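Local atomic coordinates of Ent-copalyl diphosphate synthase (Streptomyces platensis, PDB entry 5BP8), a protein that belongs to the terpene cyclases related to squalene-hopene cyclase, a mainly helical protein built from alpha-helical barrel domains. Residues S393-D396 against S401-Y404; A430-T435 against G440-W445; D480-H485 against A509-A514. All coordinates share one frame; numbering follows the deposited sequence.

Contact 1 of 3, residues S393-D396 against S401-Y404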
loop_
_atom_site.group_PDB
_atom_site.type_symbol
_atom_site.label_atom_id
_atom_site.label_comp_id
_atom_site.label_asym_id
_atom_site.label_seq_id
_atom_site.Cartn_x
_atom_site.Cartn_y
_atom_site.Cartn_z
ATOM N N SER A 393 -17.833 4.321 12.017
ATOM C CA SER A 393 -16.724 3.918 11.166
ATOM C C SER A 393 -15.513 3.508 11.984
ATOM O O SER A 393 -15.479 3.698 13.205
ATOM C CB SER A 393 -16.363 5.080 10.228
ATOM O OG SER A 393 -15.721 6.122 10.932
ATOM N N TRP A 394 -14.502 2.958 11.296
ATOM C CA TRP A 394 -13.170 2.834 11.860
ATOM C C TRP A 394 -12.198 3.503 10.871
ATOM O O TRP A 394 -12.565 3.747 9.739
ATOM C CB TRP A 394 -12.727 1.367 12.016
ATOM C CG TRP A 394 -13.294 0.608 13.208
ATOM C CD1 TRP A 394 -12.683 0.388 14.409
ATOM C CD2 TRP A 394 -14.536 -0.088 13.254
ATOM N NE1 TRP A 394 -13.497 -0.379 15.223
ATOM C CE2 TRP A 394 -14.623 -0.709 14.521
ATOM C CE3 TRP A 394 -15.593 -0.241 12.352
ATOM C CZ2 TRP A 394 -15.754 -1.463 14.917
ATOM C CZ3 TRP A 394 -16.691 -1.008 12.724
ATOM C CH2 TRP A 394 -16.769 -1.602 14.008
HETATM N N MSE A 395 -10.987 3.777 11.331
HETATM C CA MSE A 395 -9.875 4.181 10.457
HETATM C C MSE A 395 -8.737 3.246 10.769
HETATM O O MSE A 395 -8.631 2.730 11.888
HETATM C CB MSE A 395 -9.426 5.606 10.757
HETATM C CG MSE A 395 -10.136 6.696 9.959
HETATM SE SE MSE A 395 -9.939 6.519 7.999
HETATM C CE MSE A 395 -8.120 7.041 7.485
ATOM N N ASP A 396 -7.845 3.050 9.793
ATOM C CA ASP A 396 -6.709 2.157 9.946
ATOM C C ASP A 396 -5.455 2.819 9.411
ATOM O O ASP A 396 -5.509 3.574 8.441
ATOM C CB ASP A 396 -6.916 0.853 9.192
ATOM C CG ASP A 396 -5.754 -0.112 9.369
ATOM O OD1 ASP A 396 -5.487 -0.486 10.524
ATOM O OD2 ASP A 396 -5.121 -0.520 8.357
ATOM N N SER A 401 -8.510 5.041 3.205
ATOM C CA SER A 401 -9.961 5.030 3.168
ATOM C C SER A 401 -10.620 4.475 4.452
ATOM O O SER A 401 -10.270 3.376 4.915
ATOM C CB SER A 401 -10.433 4.164 2.000
ATOM O OG SER A 401 -11.835 4.162 1.954
ATOM N N PRO A 402 -11.604 5.197 4.991
ATOM C CA PRO A 402 -12.377 4.600 6.083
ATOM C C PRO A 402 -13.230 3.425 5.619
ATOM O O PRO A 402 -13.726 2.630 6.468
ATOM C CB PRO A 402 -13.239 5.744 6.556
ATOM C CG PRO A 402 -13.428 6.614 5.378
ATOM C CD PRO A 402 -12.178 6.490 4.555
ATOM N N TYR A 403 -13.433 3.302 4.305
ATOM C CA TYR A 403 -14.229 2.194 3.765
ATOM C C TYR A 403 -13.495 0.872 3.923
ATOM O O TYR A 403 -14.130 -0.148 4.228
ATOM C CB TYR A 403 -14.682 2.486 2.328
ATOM C CG TYR A 403 -15.494 3.760 2.340
ATOM C CD1 TYR A 403 -16.796 3.789 2.880
ATOM C CD2 TYR A 403 -14.945 4.959 1.909
ATOM C CE1 TYR A 403 -17.513 4.975 2.943
ATOM C CE2 TYR A 403 -15.660 6.138 1.966
ATOM C CZ TYR A 403 -16.934 6.148 2.487
ATOM O OH TYR A 403 -17.606 7.354 2.541
ATOM N N TYR A 404 -12.171 0.885 3.751
ATOM C CA TYR A 404 -11.358 -0.317 4.025
ATOM C C TYR A 404 -11.444 -0.706 5.497
ATOM O O TYR A 404 -11.780 -1.872 5.829
ATOM C CB TYR A 404 -9.887 -0.104 3.667
ATOM C CG TYR A 404 -9.012 -1.301 3.957
ATOM C CD1 TYR A 404 -9.166 -2.461 3.237
ATOM C CD2 TYR A 404 -8.036 -1.265 4.947
ATOM C CE1 TYR A 404 -8.367 -3.566 3.478
ATOM C CE2 TYR A 404 -7.225 -2.380 5.207
ATOM C CZ TYR A 404 -7.416 -3.530 4.477
ATOM O OH TYR A 404 -6.659 -4.666 4.627
HETATM O O HOH W 1 -8.158 3.218 6.870
#

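Contact 2 of 3, residues A430-T435 against G440-W445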
loop_
_atom_site.group_PDB
_atom_site.type_symbol
_atom_site.label_atom_id
_atom_site.label_comp_id
_atom_site.label_asym_id
_atom_site.label_seq_id
_atom_site.Cartn_x
_atom_site.Cartn_y
_atom_site.Cartn_z
ATOM N N ALA A 430 -25.129 1.389 9.187
ATOM C CA ALA A 430 -25.776 2.689 9.159
ATOM C C ALA A 430 -24.861 3.759 8.534
ATOM O O ALA A 430 -25.326 4.613 7.771
ATOM C CB ALA A 430 -26.187 3.106 10.554
ATOM N N TRP A 431 -23.586 3.723 8.911
ATOM C CA TRP A 431 -22.583 4.640 8.361
ATOM C C TRP A 431 -22.416 4.432 6.864
ATOM O O TRP A 431 -22.305 5.397 6.082
ATOM C CB TRP A 431 -21.264 4.460 9.107
ATOM C CG TRP A 431 -20.144 5.289 8.596
ATOM C CD1 TRP A 431 -19.888 6.587 8.897
ATOM C CD2 TRP A 431 -19.113 4.873 7.697
ATOM N NE1 TRP A 431 -18.738 7.012 8.259
ATOM C CE2 TRP A 431 -18.255 5.988 7.500
ATOM C CE3 TRP A 431 -18.823 3.679 7.044
ATOM C CZ2 TRP A 431 -17.125 5.929 6.679
ATOM C CZ3 TRP A 431 -17.696 3.624 6.231
ATOM C CH2 TRP A 431 -16.864 4.740 6.064
ATOM N N ALA A 432 -22.424 3.179 6.445
ATOM C CA ALA A 432 -22.409 2.879 5.035
ATOM C C ALA A 432 -23.586 3.504 4.306
ATOM O O ALA A 432 -23.411 4.130 3.276
ATOM C CB ALA A 432 -22.347 1.374 4.790
ATOM N N LEU A 433 -24.804 3.380 4.840
ATOM C CA LEU A 433 -25.952 3.918 4.131
ATOM C C LEU A 433 -25.843 5.437 4.052
ATOM O O LEU A 433 -26.197 6.053 3.051
ATOM C CB LEU A 433 -27.266 3.524 4.840
ATOM C CG LEU A 433 -27.585 2.039 4.925
ATOM C CD1 LEU A 433 -28.863 1.809 5.715
ATOM C CD2 LEU A 433 -27.724 1.450 3.538
ATOM N N ALA A 434 -25.349 6.033 5.127
ATOM C CA ALA A 434 -25.291 7.474 5.252
ATOM C C ALA A 434 -24.236 8.099 4.349
ATOM O O ALA A 434 -24.337 9.278 4.017
ATOM C CB ALA A 434 -24.998 7.844 6.686
ATOM N N THR A 435 -23.225 7.326 3.985
ATOM C CA THR A 435 -22.093 7.861 3.209
ATOM C C THR A 435 -22.125 7.517 1.729
ATOM O O THR A 435 -21.249 7.962 0.966
ATOM C CB THR A 435 -20.758 7.349 3.776
ATOM O OG1 THR A 435 -20.764 5.923 3.837
ATOM C CG2 THR A 435 -20.478 7.939 5.154
ATOM N N GLY A 440 -24.527 5.710 -6.306
ATOM C CA GLY A 440 -24.456 4.370 -5.741
ATOM C C GLY A 440 -23.075 3.936 -5.285
ATOM O O GLY A 440 -22.943 2.913 -4.600
ATOM N N SER A 441 -22.041 4.681 -5.679
ATOM C CA SER A 441 -20.676 4.370 -5.281
ATOM C C SER A 441 -20.354 4.848 -3.876
ATOM O O SER A 441 -21.128 5.538 -3.230
ATOM C CB SER A 441 -19.691 4.999 -6.264
ATOM O OG SER A 441 -19.628 6.419 -6.083
ATOM N N TRP A 442 -19.187 4.434 -3.383
ATOM C CA TRP A 442 -18.615 5.015 -2.189
ATOM C C TRP A 442 -17.164 5.330 -2.489
ATOM O O TRP A 442 -16.535 4.681 -3.334
ATOM C CB TRP A 442 -18.614 4.050 -1.018
ATOM C CG TRP A 442 -19.907 3.808 -0.251
ATOM C CD1 TRP A 442 -20.282 4.381 0.927
ATOM C CD2 TRP A 442 -20.922 2.864 -0.580
ATOM N NE1 TRP A 442 -21.475 3.836 1.372
ATOM C CE2 TRP A 442 -21.888 2.901 0.458
ATOM C CE3 TRP A 442 -21.087 1.951 -1.628
ATOM C CZ2 TRP A 442 -23.009 2.095 0.456
ATOM C CZ3 TRP A 442 -22.212 1.142 -1.622
ATOM C CH2 TRP A 442 -23.164 1.232 -0.587
ATOM N N GLY A 443 -16.638 6.312 -1.768
ATOM C CA GLY A 443 -15.224 6.534 -1.724
ATOM C C GLY A 443 -14.856 7.846 -1.073
ATOM O O GLY A 443 -15.678 8.770 -1.015
ATOM N N ARG A 444 -13.617 7.916 -0.600
ATOM C CA ARG A 444 -13.134 9.075 0.133
ATOM C C ARG A 444 -13.082 10.354 -0.698
ATOM O O ARG A 444 -13.646 11.383 -0.300
ATOM C CB ARG A 444 -11.747 8.788 0.710
ATOM C CG ARG A 444 -11.232 9.960 1.520
ATOM C CD ARG A 444 -9.941 9.660 2.249
ATOM N NE ARG A 444 -9.403 10.899 2.816
ATOM C CZ ARG A 444 -8.344 10.966 3.622
ATOM N NH1 ARG A 444 -7.691 9.876 4.000
ATOM N NH2 ARG A 444 -7.932 12.149 4.057
ATOM N N TRP A 445 -12.362 10.296 -1.816
ATOM C CA TRP A 445 -12.154 11.477 -2.671
ATOM C C TRP A 445 -13.048 11.445 -3.925
ATOM O O TRP A 445 -13.320 12.478 -4.538
ATOM C CB TRP A 445 -10.697 11.558 -3.062
ATOM C CG TRP A 445 -9.785 11.863 -1.941
ATOM C CD1 TRP A 445 -9.851 12.939 -1.111
ATOM C CD2 TRP A 445 -8.676 11.084 -1.493
ATOM N NE1 TRP A 445 -8.846 12.899 -0.188
ATOM C CE2 TRP A 445 -8.105 11.768 -0.392
ATOM C CE3 TRP A 445 -8.115 9.869 -1.900
ATOM C CZ2 TRP A 445 -6.993 11.290 0.299
ATOM C CZ3 TRP A 445 -6.979 9.403 -1.232
ATOM C CH2 TRP A 445 -6.434 10.116 -0.140
HETATM O O HOH W 2 -18.695 7.753 -0.005
#

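Contact 3 of 3, residues D480-H485 against A509-A514. With SO4 (sulfate ion), chain C.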
loop_
_atom_site.group_PDB
_atom_site.type_symbol
_atom_site.label_atom_id
_atom_site.label_comp_id
_atom_site.label_asym_id
_atom_site.label_seq_id
_atom_site.Cartn_x
_atom_site.Cartn_y
_atom_site.Cartn_z
ATOM N N ASP A 480 -24.767 -1.762 -9.161
ATOM C CA ASP A 480 -24.990 -1.000 -10.384
ATOM C C ASP A 480 -23.791 -0.114 -10.711
ATOM O O ASP A 480 -23.342 -0.075 -11.847
ATOM C CB ASP A 480 -26.230 -0.117 -10.247
ATOM C CG ASP A 480 -27.521 -0.910 -10.251
ATOM O OD1 ASP A 480 -27.519 -2.100 -10.652
ATOM O OD2 ASP A 480 -28.533 -0.331 -9.829
ATOM N N ALA A 481 -23.261 0.587 -9.711
ATOM C CA ALA A 481 -22.077 1.406 -9.932
ATOM C C ALA A 481 -20.874 0.585 -10.402
ATOM O O ALA A 481 -20.114 1.010 -11.290
ATOM C CB ALA A 481 -21.727 2.214 -8.682
ATOM N N LEU A 482 -20.681 -0.584 -9.804
ATOM C CA LEU A 482 -19.570 -1.445 -10.178
ATOM C C LEU A 482 -19.687 -1.959 -11.612
ATOM O O LEU A 482 -18.682 -2.069 -12.331
ATOM C CB LEU A 482 -19.448 -2.623 -9.201
ATOM C CG LEU A 482 -19.054 -2.276 -7.761
ATOM C CD1 LEU A 482 -19.139 -3.524 -6.889
ATOM C CD2 LEU A 482 -17.641 -1.688 -7.699
ATOM N N LEU A 483 -20.916 -2.285 -12.012
ATOM C CA LEU A 483 -21.194 -2.750 -13.363
ATOM C C LEU A 483 -21.076 -1.631 -14.391
ATOM O O LEU A 483 -20.753 -1.891 -15.534
ATOM C CB LEU A 483 -22.600 -3.361 -13.437
ATOM C CG LEU A 483 -22.741 -4.679 -12.678
ATOM C CD1 LEU A 483 -24.194 -5.070 -12.488
ATOM C CD2 LEU A 483 -21.952 -5.786 -13.364
ATOM N N ALA A 484 -21.346 -0.399 -13.982
ATOM C CA ALA A 484 -21.351 0.722 -14.907
ATOM C C ALA A 484 -19.950 1.130 -15.348
ATOM O O ALA A 484 -19.776 1.682 -16.438
ATOM C CB ALA A 484 -22.063 1.913 -14.282
ATOM N N HIS A 485 -18.945 0.869 -14.506
ATOM C CA HIS A 485 -17.608 1.315 -14.797
ATOM C C HIS A 485 -16.602 0.464 -14.043
ATOM O O HIS A 485 -16.713 0.306 -12.829
ATOM C CB HIS A 485 -17.435 2.777 -14.391
ATOM C CG HIS A 485 -16.125 3.354 -14.794
ATOM N ND1 HIS A 485 -15.096 3.562 -13.902
ATOM C CD2 HIS A 485 -15.650 3.714 -16.004
ATOM C CE1 HIS A 485 -14.054 4.054 -14.544
ATOM N NE2 HIS A 485 -14.369 4.164 -15.820
ATOM N N ALA A 509 -10.414 -8.615 -7.009
ATOM C CA ALA A 509 -10.991 -9.710 -6.221
ATOM C C ALA A 509 -12.090 -9.202 -5.304
ATOM O O ALA A 509 -13.117 -9.852 -5.122
ATOM C CB ALA A 509 -9.917 -10.453 -5.445
ATOM N N ALA A 510 -11.891 -8.014 -4.740
ATOM C CA ALA A 510 -12.894 -7.384 -3.934
ATOM C C ALA A 510 -14.161 -7.061 -4.724
ATOM O O ALA A 510 -15.288 -7.246 -4.229
ATOM C CB ALA A 510 -12.332 -6.127 -3.270
ATOM N N ARG A 511 -13.975 -6.596 -5.949
ATOM C CA ARG A 511 -15.086 -6.281 -6.832
ATOM C C ARG A 511 -15.879 -7.560 -7.145
ATOM O O ARG A 511 -17.105 -7.579 -7.057
ATOM C CB ARG A 511 -14.610 -5.633 -8.122
ATOM C CG ARG A 511 -15.714 -5.366 -9.133
ATOM C CD ARG A 511 -15.163 -4.778 -10.426
ATOM N NE ARG A 511 -16.219 -4.380 -11.350
ATOM C CZ ARG A 511 -16.735 -5.144 -12.322
ATOM N NH1 ARG A 511 -16.319 -6.387 -12.535
ATOM N NH2 ARG A 511 -17.673 -4.643 -13.107
ATOM N N LEU A 512 -15.155 -8.615 -7.470
ATOM C CA LEU A 512 -15.808 -9.896 -7.802
ATOM C C LEU A 512 -16.663 -10.400 -6.632
ATOM O O LEU A 512 -17.834 -10.772 -6.823
ATOM C CB LEU A 512 -14.778 -10.920 -8.242
ATOM C CG LEU A 512 -15.310 -12.343 -8.529
ATOM C CD1 LEU A 512 -16.381 -12.319 -9.595
ATOM C CD2 LEU A 512 -14.187 -13.273 -8.942
ATOM N N ALA A 513 -16.093 -10.379 -5.431
ATOM C CA ALA A 513 -16.819 -10.751 -4.212
ATOM C C ALA A 513 -18.095 -9.938 -4.007
ATOM O O ALA A 513 -19.167 -10.502 -3.731
ATOM C CB ALA A 513 -15.912 -10.636 -3.002
ATOM N N ALA A 514 -17.993 -8.613 -4.134
ATOM C CA ALA A 514 -19.140 -7.723 -4.043
ATOM C C ALA A 514 -20.251 -8.077 -5.034
ATOM O O ALA A 514 -21.409 -8.193 -4.652
ATOM C CB ALA A 514 -18.714 -6.280 -4.249
HETATM S S SO4 C . -18.960 -7.310 -15.490
HETATM O O1 SO4 C . -20.311 -7.911 -15.318
HETATM O O2 SO4 C . -19.070 -5.864 -15.233
HETATM O O3 SO4 C . -18.472 -7.517 -16.871
HETATM O O4 SO4 C . -18.014 -7.954 -14.548
HETATM O O HOH W 3 -16.017 -1.591 -11.018
#

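Contact 1 of 3, residues S393-D396 against S401-Y404
Met395 and Pro402 carry the apolar part of this contact. Met395 is a selenomethionine, and its selenium lies against the start of the proline ring, with SE 3.6 Å from Pro402 CA and 3.7 Å from Pro402 CB. From a CB that does not itself point across, chi1 and the bend at chi2 (-59°) bring SE to the proline; the further bend at chi3 (-74°) only sets where the terminal methyl goes.

The polar link is indirect. Water 1 accepts from Asp396 N at 2.9 Å and also sits 2.9 Å from Ser401 O, one of several acceptors competing for its protons. Ser401 is the N-cap of helix 402-416: its OG accepts from Tyr403 N at 3.0 Å along a bent path (143°) and is bonded to Glu451 as well.

At the Tyr404 ring, Asp396 OD2 stands near the ring plane beside the edge, 4.2 Å from Tyr404 CE2. That carboxylate is oriented mainly from outside, by Ser348 OG on OD1 and by Ser350 OG and the backbone N of Trp398 on OD2, while His399 stacks on the Tyr404 ring.

Direct contact between loop and helix start is thus mostly van der Waals, supplemented by a shared water, whereas the Asp396 carboxylate and Ser401 OG are also bonded to residues beyond the two segments.

Contact 2 of 3, residues A430-T435 against G440-W445
The indole of Trp442 turns its pyrrole edge to the helix, with Ala432 O and Thr435 OG1 both lying at that edge near the ring plane. Tyr403 meets the same indole with the planes inclined at about 60°, and Met455 and Leu459 of helix 449-461 also touch it. A second indole, Trp431, carries Thr435 CG2 over one face near the rim, 3.6 Å above the plane.

The central bond runs from Trp442 NE1 to Ala432 O, 2.7 Å long with an angle of 153° at the hydrogen. Thr435 N reaches the same oxygen, at 3.3 Å from Ala432 O, from the opposite face of the carbonyl plane, so two donors grip one acceptor. Thr435 OG1, placed between N and the carbonyl carbon (chi1 55°), donates back to Trp431 O at 2.8 Å and remains 3.3 Å from Trp442 NE1. Water 2 ties the backbones together, donating to Thr435 O at 2.7 Å and accepting from Gly443 N at 3.1 Å.

Gln436, whose NE2 bonds to Gly440 O, also touches Trp442. A helix followed by glutamine, glycine and a tryptophan that folds back onto it fits the QW sequence motif characteristic of the squalene-hopene cyclase family.

Contact 3 of 3, residues D480-H485 against A509-A514
Arg511 uses a single nitrogen, NH2, to bind both the backbone of the facing helix and an anion. NH2 donates to Leu482 O at 2.9 Å, nearly straight at the hydrogen (167°), and also to sulfate O2 at 2.8 Å. Both acceptors lie near the guanidinium plane, at its edge, and NH1 completes a two-pronged grip on the anion by donating to sulfate O4 at 3.1 Å. Seen from the carbonyl the approach is less regular, for NH2 stands 53° out of the Leu482 carbonyl plane. The arginine chain is extended from CG to NE, and a turn of roughly a right angle at chi4 then swings the flat group across it.

Helices 469-484 and 504-518 bring these groups together, their local axes 10.8 Å apart at an angle of 130°. They belong to the alpha-helical barrel architecture of terpene cyclases, and helix 504-518, the last of the chain, also packs on helix 7-20, the first. From that first helix Arg8 adds a further bond to the sulfate, which was probably taken up from the crystallisation liquor.

Water 3 accepts from Arg511 NE at 2.8 Å and lies 2.7 Å from His485 O, so the guanidinium is engaged at all three nitrogens. Its rotation is therefore fixed, and the nearby C-terminal end of helix 469-484 would probably add to the attraction for its positive charge.

The apolar part lies beside it. Leu482 CD1 rests on Ala514 CB at 3.8 Å, one turn on from Arg511, while Leu483 lays its CD2 methyl against the sulfate, 3.3 Å from O1.

The three contacts follow one another along the chain without interleaving, each closing before the next opens. Contacts 1 and 2 are neighbours, their centres 11 Å apart, and consecutive helices 402-416 and 422-435 join them: the Tyr403 ring packs on Trp431 and Trp442, its hydroxyl on Thr435, and Ser393 on Trp431. Contact 3 lies about 15 Å from contact 2 and 19 Å from contact 1, centre to centre. It meets contact 2 lightly, where Ala481 packs on Gly440 and Ser441, and does not touch contact 1. Helix 449-461 borders all three. Together they link successive helices 402-416, 422-435, 449-461, 469-484 and 504-518 into one continuous packed part of the helical fold.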